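PDB 4XLT: response regulator receiver protein from Dyadobacter fermentans, which probably acts in two-component signalling as a receiver domain that takes up a phosphoryl group on a conserved aspartate. Local coordinates for residues A[50-55]-A[83-88]; A[87-92]-A[111-116]. All blocks are in the same frame, centred on the assembly; numbering follows the deposited sequence.

Overall arrangement
Strand 86-92 is the element that contacts 1 and 2 have in common: it lies between two strands, and its beginning pairs with strand 54-60 in contact 1, its later residues with strand 109-114 in contact 2. R87 and L88 belong to both, and the two centres lie about 17 Å apart, on opposite sides of the centre of the chain. Along the sequence 50-55 comes first, then 83-92, then 111-116; the strands on which they lie are parallel neighbours in the five-stranded sheet of a CheY-like receiver domain, of order 2-1-3-4-5. Contact 1 thus sits where the strands begin, and contact 2 leads to their C-terminal ends, where the predicted phosphorylation site, D60, is found.

Contact 1 of 2, residues A[50-55]-A[83-88]; sequences ADIPDT and RARIRL
The guanidinium group of R85 meets segment 50-55 through its edge, with D54 OD1 and the carbonyl oxygen of I52 both close to its plane. NH1 and NH2 grip a single carboxylate oxygen end-on, in a salt bridge with R85 NH1 2.6 Å from D54 OD1. The carboxylate is turned 47° from the guanidinium; NH1 comes from above the carboxylate plane, and NH2 lies nearly along the C-O axis of OD1. R85 NH2 also donates to I52 O at 3.0 Å, in the carbonyl plane. Three bonds to two oxygens should restrict rotation of the group. The arginine gets there by bending at chi2 (-100°) and chi3 (60°), which carries CD past A50 O at 3.5 Å and turns the guanidinium edge to I52 O and D54 OD1. The I52 side chain lies alongside it, running the other way, with CG1 3.9 Å from R85 CB, and its CD1 reaches on to I86 CG1.

Beyond the arginine the backbones join as strands: T55 N donates to R85 O, and T55 O receives R87 N at 2.9 Å, with I86 CA-H adding a contact to the same oxygen. T55, the residue that pairs with I86, also turns its OG1 back to P53 O within its own segment. Neighbouring elements complete the setting: D5 of strand 4-9 bonds the D54 backbone, and Y75 of helix 68-75 packs on I86. This is the start of a parallel strand pair, entered on one side from a type I turn, R83 to I86, and it joins the third and fourth strands of the CheY-like receiver fold.

Contact 2 of 2, residues A[87-92]-A[111-116]; sequences RLFMIS and QLLPKP
M90 and L112 pair across two parallel strands, and CD1 of L112 lies 3.6 Å from M90 CG and 3.3 Å from M90 O. M90 is a selenomethionine whose chain bends at chi2 (78°) and chi3 (76°), taking its end away from L112. On the face of I91 and L113, CG2 of I91 rests 4.0 Å from L113 CB. L113 CD1 reaches back to F89, meeting CB at 3.9 Å and the ring obliquely, whereas Q111 O lies at the ring edge.

The backbone ladder sets these positions: L113 N donates to M90 O at 2.6 Å, S92 N to L113 O, and M90 N to Q111 O. Past the last bridge, K115 N still bonds S92 O (2.7 Å). The extended K115 chain then runs along S92, its CE 3.9 Å from I91 CD1.

Further out, L121 and L122 of helix 119-129 pack on L113, and L125 on F89, while Q62 and T94 bond S92 OG. K115 is followed by a cis peptide bond to P116. The strand pairing thereby delivers a lysine to a cluster of acids: salt bridges hold K115 NZ among D10, D15 and the predicted phosphoacceptor D60, consistent with the role of the conserved lysine of receiver domains.

Contact 1 of 2, residues A[50-55]-A[83-88]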
ATOM      1  N   ALA A  50      -1.511  13.089   2.097  1.00 31.10           N
ATOM      2  CA  ALA A  50      -2.155  12.358   1.011  1.00 29.30           C
ATOM      3  C   ALA A  50      -2.928  13.297   0.089  1.00 28.31           C
ATOM      4  O   ALA A  50      -3.661  12.848  -0.792  1.00 28.89           O
ATOM      5  CB  ALA A  50      -3.079  11.288   1.569  1.00 28.10           C
ATOM      6  N   ASP A  51      -2.763  14.599   0.298  1.00 27.45           N
ATOM      7  CA  ASP A  51      -3.458  15.599  -0.504  1.00 31.84           C
ATOM      8  C   ASP A  51      -2.580  16.111  -1.644  1.00 32.23           C
ATOM      9  O   ASP A  51      -2.982  17.001  -2.393  1.00 39.23           O
ATOM     10  CB  ASP A  51      -3.910  16.769   0.375  1.00 37.71           C
ATOM     11  CG  ASP A  51      -2.748  17.471   1.057  1.00 47.49           C
ATOM     12  OD1 ASP A  51      -1.703  16.823   1.276  1.00 42.57           O
ATOM     13  OD2 ASP A  51      -2.881  18.672   1.375  1.00 60.05           O
ATOM     14  N   ILE A  52      -1.385  15.545  -1.771  1.00 30.91           N
ATOM     15  CA  ILE A  52      -0.453  15.962  -2.814  1.00 29.49           C
ATOM     16  C   ILE A  52      -0.897  15.455  -4.182  1.00 29.69           C
ATOM     17  O   ILE A  52      -1.526  14.401  -4.281  1.00 28.43           O
ATOM     18  CB  ILE A  52       0.981  15.467  -2.527  1.00 35.64           C
ATOM     19  CG1 ILE A  52       1.045  13.939  -2.556  1.00 25.76           C
ATOM     20  CG2 ILE A  52       1.470  16.006  -1.194  1.00 44.11           C
ATOM     21  CD1 ILE A  52       2.455  13.398  -2.637  1.00 26.05           C
ATOM     22  N   PRO A  53      -0.579  16.216  -5.244  1.00 35.38           N
ATOM     23  CA  PRO A  53      -0.897  15.812  -6.619  1.00 28.56           C
ATOM     24  C   PRO A  53      -0.195  14.523  -7.027  1.00 33.56           C
ATOM     25  O   PRO A  53       0.701  14.059  -6.319  1.00 23.76           O
ATOM     26  CB  PRO A  53      -0.381  16.986  -7.462  1.00 30.75           C
ATOM     27  CG  PRO A  53      -0.327  18.136  -6.531  1.00 31.95           C
ATOM     28  CD  PRO A  53       0.019  17.561  -5.193  1.00 29.39           C
ATOM     29  N   ASP A  54      -0.613  13.954  -8.156  1.00 27.19           N
ATOM     30  CA  ASP A  54       0.106  12.847  -8.770  1.00 23.76           C
ATOM     31  C   ASP A  54       1.563  13.240  -8.939  1.00 25.33           C
ATOM     32  O   ASP A  54       1.877  14.196  -9.644  1.00 27.65           O
ATOM     33  CB  ASP A  54      -0.510  12.478 -10.120  1.00 27.10           C
ATOM     34  CG  ASP A  54      -1.873  11.836  -9.982  1.00 29.68           C
ATOM     35  OD1 ASP A  54      -2.451  11.891  -8.877  1.00 17.55           O
ATOM     36  OD2 ASP A  54      -2.368  11.276 -10.983  1.00 37.14           O
ATOM     37  N   THR A  55       2.453  12.510  -8.277  1.00 25.19           N
ATOM     38  CA  THR A  55       3.854  12.897  -8.232  1.00 12.24           C
ATOM     39  C   THR A  55       4.769  11.823  -8.804  1.00 20.20           C
ATOM     40  O   THR A  55       4.686  10.653  -8.431  1.00 18.13           O
ATOM     41  CB  THR A  55       4.288  13.218  -6.787  1.00 16.59           C
ATOM     42  OG1 THR A  55       3.513  14.318  -6.288  1.00 14.70           O
ATOM     43  CG2 THR A  55       5.766  13.575  -6.735  1.00 12.09           C
ATOM     44  N   ARG A  83       2.624   7.440  -0.368  1.00 16.02           N
ATOM     45  CA  ARG A  83       3.302   6.623  -1.371  1.00 12.17           C
ATOM     46  C   ARG A  83       2.358   6.243  -2.505  1.00 11.37           C
ATOM     47  O   ARG A  83       2.789   6.042  -3.638  1.00 21.30           O
ATOM     48  CB  ARG A  83       3.889   5.363  -0.733  1.00 11.68           C
ATOM     49  CG  ARG A  83       5.325   5.532  -0.257  1.00 15.91           C
ATOM     50  CD  ARG A  83       5.629   4.664   0.949  1.00 13.26           C
ATOM     51  NE  ARG A  83       5.133   3.302   0.790  1.00 16.18           N
ATOM     52  CZ  ARG A  83       4.945   2.460   1.801  1.00 26.29           C
ATOM     53  NH1 ARG A  83       5.210   2.845   3.044  1.00 27.36           N
ATOM     54  NH2 ARG A  83       4.487   1.236   1.574  1.00 28.92           N
ATOM     55  N   ALA A  84       1.068   6.157  -2.195  1.00 12.21           N
ATOM     56  CA  ALA A  84       0.062   5.796  -3.187  1.00 12.37           C
ATOM     57  C   ALA A  84      -0.142   6.908  -4.216  1.00 16.80           C
ATOM     58  O   ALA A  84      -0.692   6.673  -5.293  1.00 24.33           O
ATOM     59  CB  ALA A  84      -1.258   5.458  -2.500  1.00 13.79           C
ATOM     60  N   ARG A  85       0.306   8.113  -3.878  1.00 13.64           N
ATOM     61  CA  ARG A  85       0.171   9.270  -4.759  1.00 17.82           C
ATOM     62  C   ARG A  85       1.434   9.469  -5.586  1.00 27.05           C
ATOM     63  O   ARG A  85       1.552  10.436  -6.342  1.00 21.00           O
ATOM     64  CB  ARG A  85      -0.116  10.537  -3.947  1.00 20.88           C
ATOM     65  CG  ARG A  85      -1.279  10.422  -2.972  1.00 23.88           C
ATOM     66  CD  ARG A  85      -2.552  11.041  -3.529  1.00 34.79           C
ATOM     67  NE  ARG A  85      -2.979  10.401  -4.769  1.00 45.17           N
ATOM     68  CZ  ARG A  85      -2.912  10.972  -5.965  1.00 50.46           C
ATOM     69  NH1 ARG A  85      -3.322  10.311  -7.039  1.00 59.50           N
ATOM     70  NH2 ARG A  85      -2.442  12.206  -6.090  1.00 41.57           N
ATOM     71  N   ILE A  86       2.377   8.544  -5.432  1.00 12.31           N
ATOM     72  CA  ILE A  86       3.700   8.688  -6.021  1.00 11.86           C
ATOM     73  C   ILE A  86       4.067   7.489  -6.895  1.00 12.96           C
ATOM     74  O   ILE A  86       3.733   6.348  -6.573  1.00 17.00           O
ATOM     75  CB  ILE A  86       4.765   8.869  -4.919  1.00 11.91           C
ATOM     76  CG1 ILE A  86       4.469  10.128  -4.103  1.00 13.48           C
ATOM     77  CG2 ILE A  86       6.170   8.921  -5.510  1.00 11.94           C
ATOM     78  CD1 ILE A  86       5.373  10.313  -2.902  1.00 19.26           C
ATOM     79  N   ARG A  87       4.726   7.766  -8.017  1.00 14.47           N
ATOM     80  CA  ARG A  87       5.341   6.731  -8.840  1.00 10.92           C
ATOM     81  C   ARG A  87       6.840   6.995  -8.920  1.00 11.18           C
ATOM     82  O   ARG A  87       7.270   8.013  -9.460  1.00 18.43           O
ATOM     83  CB  ARG A  87       4.727   6.702 -10.236  1.00 11.79           C
ATOM     84  CG  ARG A  87       3.218   6.535 -10.248  1.00 22.90           C
ATOM     85  CD  ARG A  87       2.778   5.203  -9.663  1.00 21.58           C
ATOM     86  NE  ARG A  87       1.326   5.063  -9.716  1.00 26.02           N
ATOM     87  CZ  ARG A  87       0.511   5.333  -8.702  1.00 25.19           C
ATOM     88  NH1 ARG A  87       1.005   5.743  -7.540  1.00 11.68           N
ATOM     89  NH2 ARG A  87      -0.799   5.183  -8.847  1.00 20.39           N
ATOM     90  N   LEU A  88       7.629   6.076  -8.374  1.00 18.27           N
ATOM     91  CA  LEU A  88       9.071   6.264  -8.247  1.00 14.76           C
ATOM     92  C   LEU A  88       9.845   5.502  -9.326  1.00 19.92           C
ATOM     93  O   LEU A  88       9.640   4.303  -9.525  1.00 12.72           O
ATOM     94  CB  LEU A  88       9.524   5.829  -6.850  1.00 11.49           C
ATOM     95  CG  LEU A  88      11.018   5.698  -6.544  1.00 17.98           C
ATOM     96  CD1 LEU A  88      11.736   7.008  -6.758  1.00 14.34           C
ATOM     97  CD2 LEU A  88      11.224   5.212  -5.119  1.00 16.23           C
TER

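Contact 2 of 2, residues A[87-92]-A[111-116]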
ATOM      1  N   ARG A  87       4.726   7.766  -8.017  1.00 14.47           N
ATOM      2  CA  ARG A  87       5.341   6.731  -8.840  1.00 10.92           C
ATOM      3  C   ARG A  87       6.840   6.995  -8.920  1.00 11.18           C
ATOM      4  O   ARG A  87       7.270   8.013  -9.460  1.00 18.43           O
ATOM      5  CB  ARG A  87       4.727   6.702 -10.236  1.00 11.79           C
ATOM      6  CG  ARG A  87       3.218   6.535 -10.248  1.00 22.90           C
ATOM      7  CD  ARG A  87       2.778   5.203  -9.663  1.00 21.58           C
ATOM      8  NE  ARG A  87       1.326   5.063  -9.716  1.00 26.02           N
ATOM      9  CZ  ARG A  87       0.511   5.333  -8.702  1.00 25.19           C
ATOM     10  NH1 ARG A  87       1.005   5.743  -7.540  1.00 11.68           N
ATOM     11  NH2 ARG A  87      -0.799   5.183  -8.847  1.00 20.39           N
ATOM     12  N   LEU A  88       7.629   6.076  -8.374  1.00 18.27           N
ATOM     13  CA  LEU A  88       9.071   6.264  -8.247  1.00 14.76           C
ATOM     14  C   LEU A  88       9.845   5.502  -9.326  1.00 19.92           C
ATOM     15  O   LEU A  88       9.640   4.303  -9.525  1.00 12.72           O
ATOM     16  CB  LEU A  88       9.524   5.829  -6.850  1.00 11.49           C
ATOM     17  CG  LEU A  88      11.018   5.698  -6.544  1.00 17.98           C
ATOM     18  CD1 LEU A  88      11.736   7.008  -6.758  1.00 14.34           C
ATOM     19  CD2 LEU A  88      11.224   5.212  -5.119  1.00 16.23           C
ATOM     20  N   PHE A  89      10.730   6.206 -10.025  1.00 26.16           N
ATOM     21  CA  PHE A  89      11.532   5.597 -11.083  1.00 14.98           C
ATOM     22  C   PHE A  89      13.021   5.785 -10.830  1.00 20.56           C
ATOM     23  O   PHE A  89      13.456   6.829 -10.343  1.00 17.72           O
ATOM     24  CB  PHE A  89      11.161   6.182 -12.449  1.00 15.95           C
ATOM     25  CG  PHE A  89       9.745   5.909 -12.854  1.00 15.08           C
ATOM     26  CD1 PHE A  89       8.719   6.745 -12.443  1.00 14.37           C
ATOM     27  CD2 PHE A  89       9.434   4.810 -13.636  1.00 15.67           C
ATOM     28  CE1 PHE A  89       7.409   6.487 -12.808  1.00 14.15           C
ATOM     29  CE2 PHE A  89       8.128   4.549 -14.002  1.00 15.27           C
ATOM     30  CZ  PHE A  89       7.116   5.388 -13.588  1.00 14.62           C
HETATM   31  N   MSE A  90      13.797   4.762 -11.165  1.00 25.06           N
HETATM   32  CA  MSE A  90      15.245   4.819 -11.044  1.00 20.22           C
HETATM   33  C   MSE A  90      15.850   5.248 -12.381  1.00 22.40           C
HETATM   34  O   MSE A  90      15.442   4.763 -13.435  1.00 22.57           O
HETATM   35  CB  MSE A  90      15.795   3.458 -10.604  1.00 20.96           C
HETATM   36  CG  MSE A  90      17.273   3.445 -10.240  1.00 34.68           C
HETATM   37 SE   MSE A  90      17.644   4.165  -8.465  1.00 86.77          SE
HETATM   38  CE  MSE A  90      17.053   2.654  -7.389  1.00 36.98           C
ATOM     39  N   ILE A  91      16.807   6.168 -12.346  1.00 24.50           N
ATOM     40  CA  ILE A  91      17.473   6.596 -13.573  1.00 27.15           C
ATOM     41  C   ILE A  91      18.984   6.445 -13.453  1.00 39.84           C
ATOM     42  O   ILE A  91      19.554   6.637 -12.377  1.00 39.54           O
ATOM     43  CB  ILE A  91      17.137   8.060 -13.937  1.00 34.84           C
ATOM     44  CG1 ILE A  91      17.508   9.002 -12.789  1.00 27.79           C
ATOM     45  CG2 ILE A  91      15.662   8.198 -14.302  1.00 25.10           C
ATOM     46  CD1 ILE A  91      17.318  10.469 -13.111  1.00 31.99           C
ATOM     47  N   SER A  92      19.629   6.091 -14.559  1.00 44.73           N
ATOM     48  CA  SER A  92      21.072   5.880 -14.559  1.00 57.01           C
ATOM     49  C   SER A  92      21.657   5.898 -15.968  1.00 63.81           C
ATOM     50  O   SER A  92      20.976   5.562 -16.939  1.00 54.27           O
ATOM     51  CB  SER A  92      21.415   4.556 -13.877  1.00 55.35           C
ATOM     52  OG  SER A  92      22.817   4.368 -13.810  1.00 63.18           O
ATOM     53  N   GLN A 111      10.388   1.098 -12.365  1.00 15.16           N
ATOM     54  CA  GLN A 111      11.184   0.741 -13.525  1.00 17.39           C
ATOM     55  C   GLN A 111      12.483   1.533 -13.566  1.00 29.15           C
ATOM     56  O   GLN A 111      12.531   2.692 -13.151  1.00 17.88           O
ATOM     57  CB  GLN A 111      10.381   0.971 -14.807  1.00 18.26           C
ATOM     58  CG  GLN A 111      11.075   0.498 -16.069  1.00 30.22           C
ATOM     59  CD  GLN A 111      10.185   0.586 -17.289  1.00 31.68           C
ATOM     60  OE1 GLN A 111       8.963   0.474 -17.189  1.00 35.68           O
ATOM     61  NE2 GLN A 111      10.793   0.793 -18.449  1.00 34.39           N
ATOM     62  N   LEU A 112      13.536   0.895 -14.060  1.00 30.67           N
ATOM     63  CA  LEU A 112      14.814   1.559 -14.250  1.00 29.42           C
ATOM     64  C   LEU A 112      14.874   2.198 -15.634  1.00 30.99           C
ATOM     65  O   LEU A 112      14.762   1.513 -16.648  1.00 41.40           O
ATOM     66  CB  LEU A 112      15.958   0.564 -14.062  1.00 30.68           C
ATOM     67  CG  LEU A 112      17.368   1.035 -14.414  1.00 38.17           C
ATOM     68  CD1 LEU A 112      17.715   2.318 -13.676  1.00 31.55           C
ATOM     69  CD2 LEU A 112      18.370  -0.062 -14.094  1.00 48.57           C
ATOM     70  N   LEU A 113      15.040   3.517 -15.667  1.00 31.45           N
ATOM     71  CA  LEU A 113      15.116   4.254 -16.924  1.00 31.55           C
ATOM     72  C   LEU A 113      16.551   4.673 -17.231  1.00 37.56           C
ATOM     73  O   LEU A 113      17.306   5.022 -16.325  1.00 44.02           O
ATOM     74  CB  LEU A 113      14.205   5.479 -16.874  1.00 25.30           C
ATOM     75  CG  LEU A 113      12.773   5.162 -16.446  1.00 39.56           C
ATOM     76  CD1 LEU A 113      11.951   6.431 -16.271  1.00 21.76           C
ATOM     77  CD2 LEU A 113      12.122   4.224 -17.452  1.00 33.51           C
ATOM     78  N   PRO A 114      16.934   4.634 -18.513  1.00 41.56           N
ATOM     79  CA  PRO A 114      18.296   5.010 -18.904  1.00 46.71           C
ATOM     80  C   PRO A 114      18.492   6.523 -19.007  1.00 50.96           C
ATOM     81  O   PRO A 114      17.526   7.258 -19.222  1.00 45.49           O
ATOM     82  CB  PRO A 114      18.454   4.348 -20.274  1.00 50.69           C
ATOM     83  CG  PRO A 114      17.071   4.345 -20.833  1.00 53.94           C
ATOM     84  CD  PRO A 114      16.140   4.157 -19.660  1.00 46.66           C
ATOM     85  N   LYS A 115      19.733   6.972 -18.841  1.00 53.82           N
ATOM     86  CA  LYS A 115      20.098   8.365 -19.087  1.00 52.70           C
ATOM     87  C   LYS A 115      20.707   8.510 -20.479  1.00 54.94           C
ATOM     88  O   LYS A 115      21.496   7.666 -20.902  1.00 60.17           O
ATOM     89  CB  LYS A 115      21.086   8.872 -18.037  1.00 53.14           C
ATOM     90  CG  LYS A 115      20.469   9.249 -16.703  1.00 51.45           C
ATOM     91  CD  LYS A 115      21.518   9.900 -15.815  1.00 57.02           C
ATOM     92  CE  LYS A 115      20.931  10.406 -14.511  1.00 47.64           C
ATOM     93  NZ  LYS A 115      21.966  11.122 -13.713  1.00 41.81           N
ATOM     94  N   PRO A 116      20.346   9.586 -21.199  1.00 57.86           N
ATOM     95  CA  PRO A 116      19.409  10.627 -20.764  1.00 52.98           C
ATOM     96  C   PRO A 116      17.957  10.172 -20.861  1.00 48.68           C
ATOM     97  O   PRO A 116      17.661   9.200 -21.554  1.00 53.00           O
ATOM     98  CB  PRO A 116      19.688  11.770 -21.740  1.00 60.41           C
ATOM     99  CG  PRO A 116      20.111  11.076 -22.989  1.00 69.01           C
ATOM    100  CD  PRO A 116      20.890   9.864 -22.541  1.00 68.87           C
TER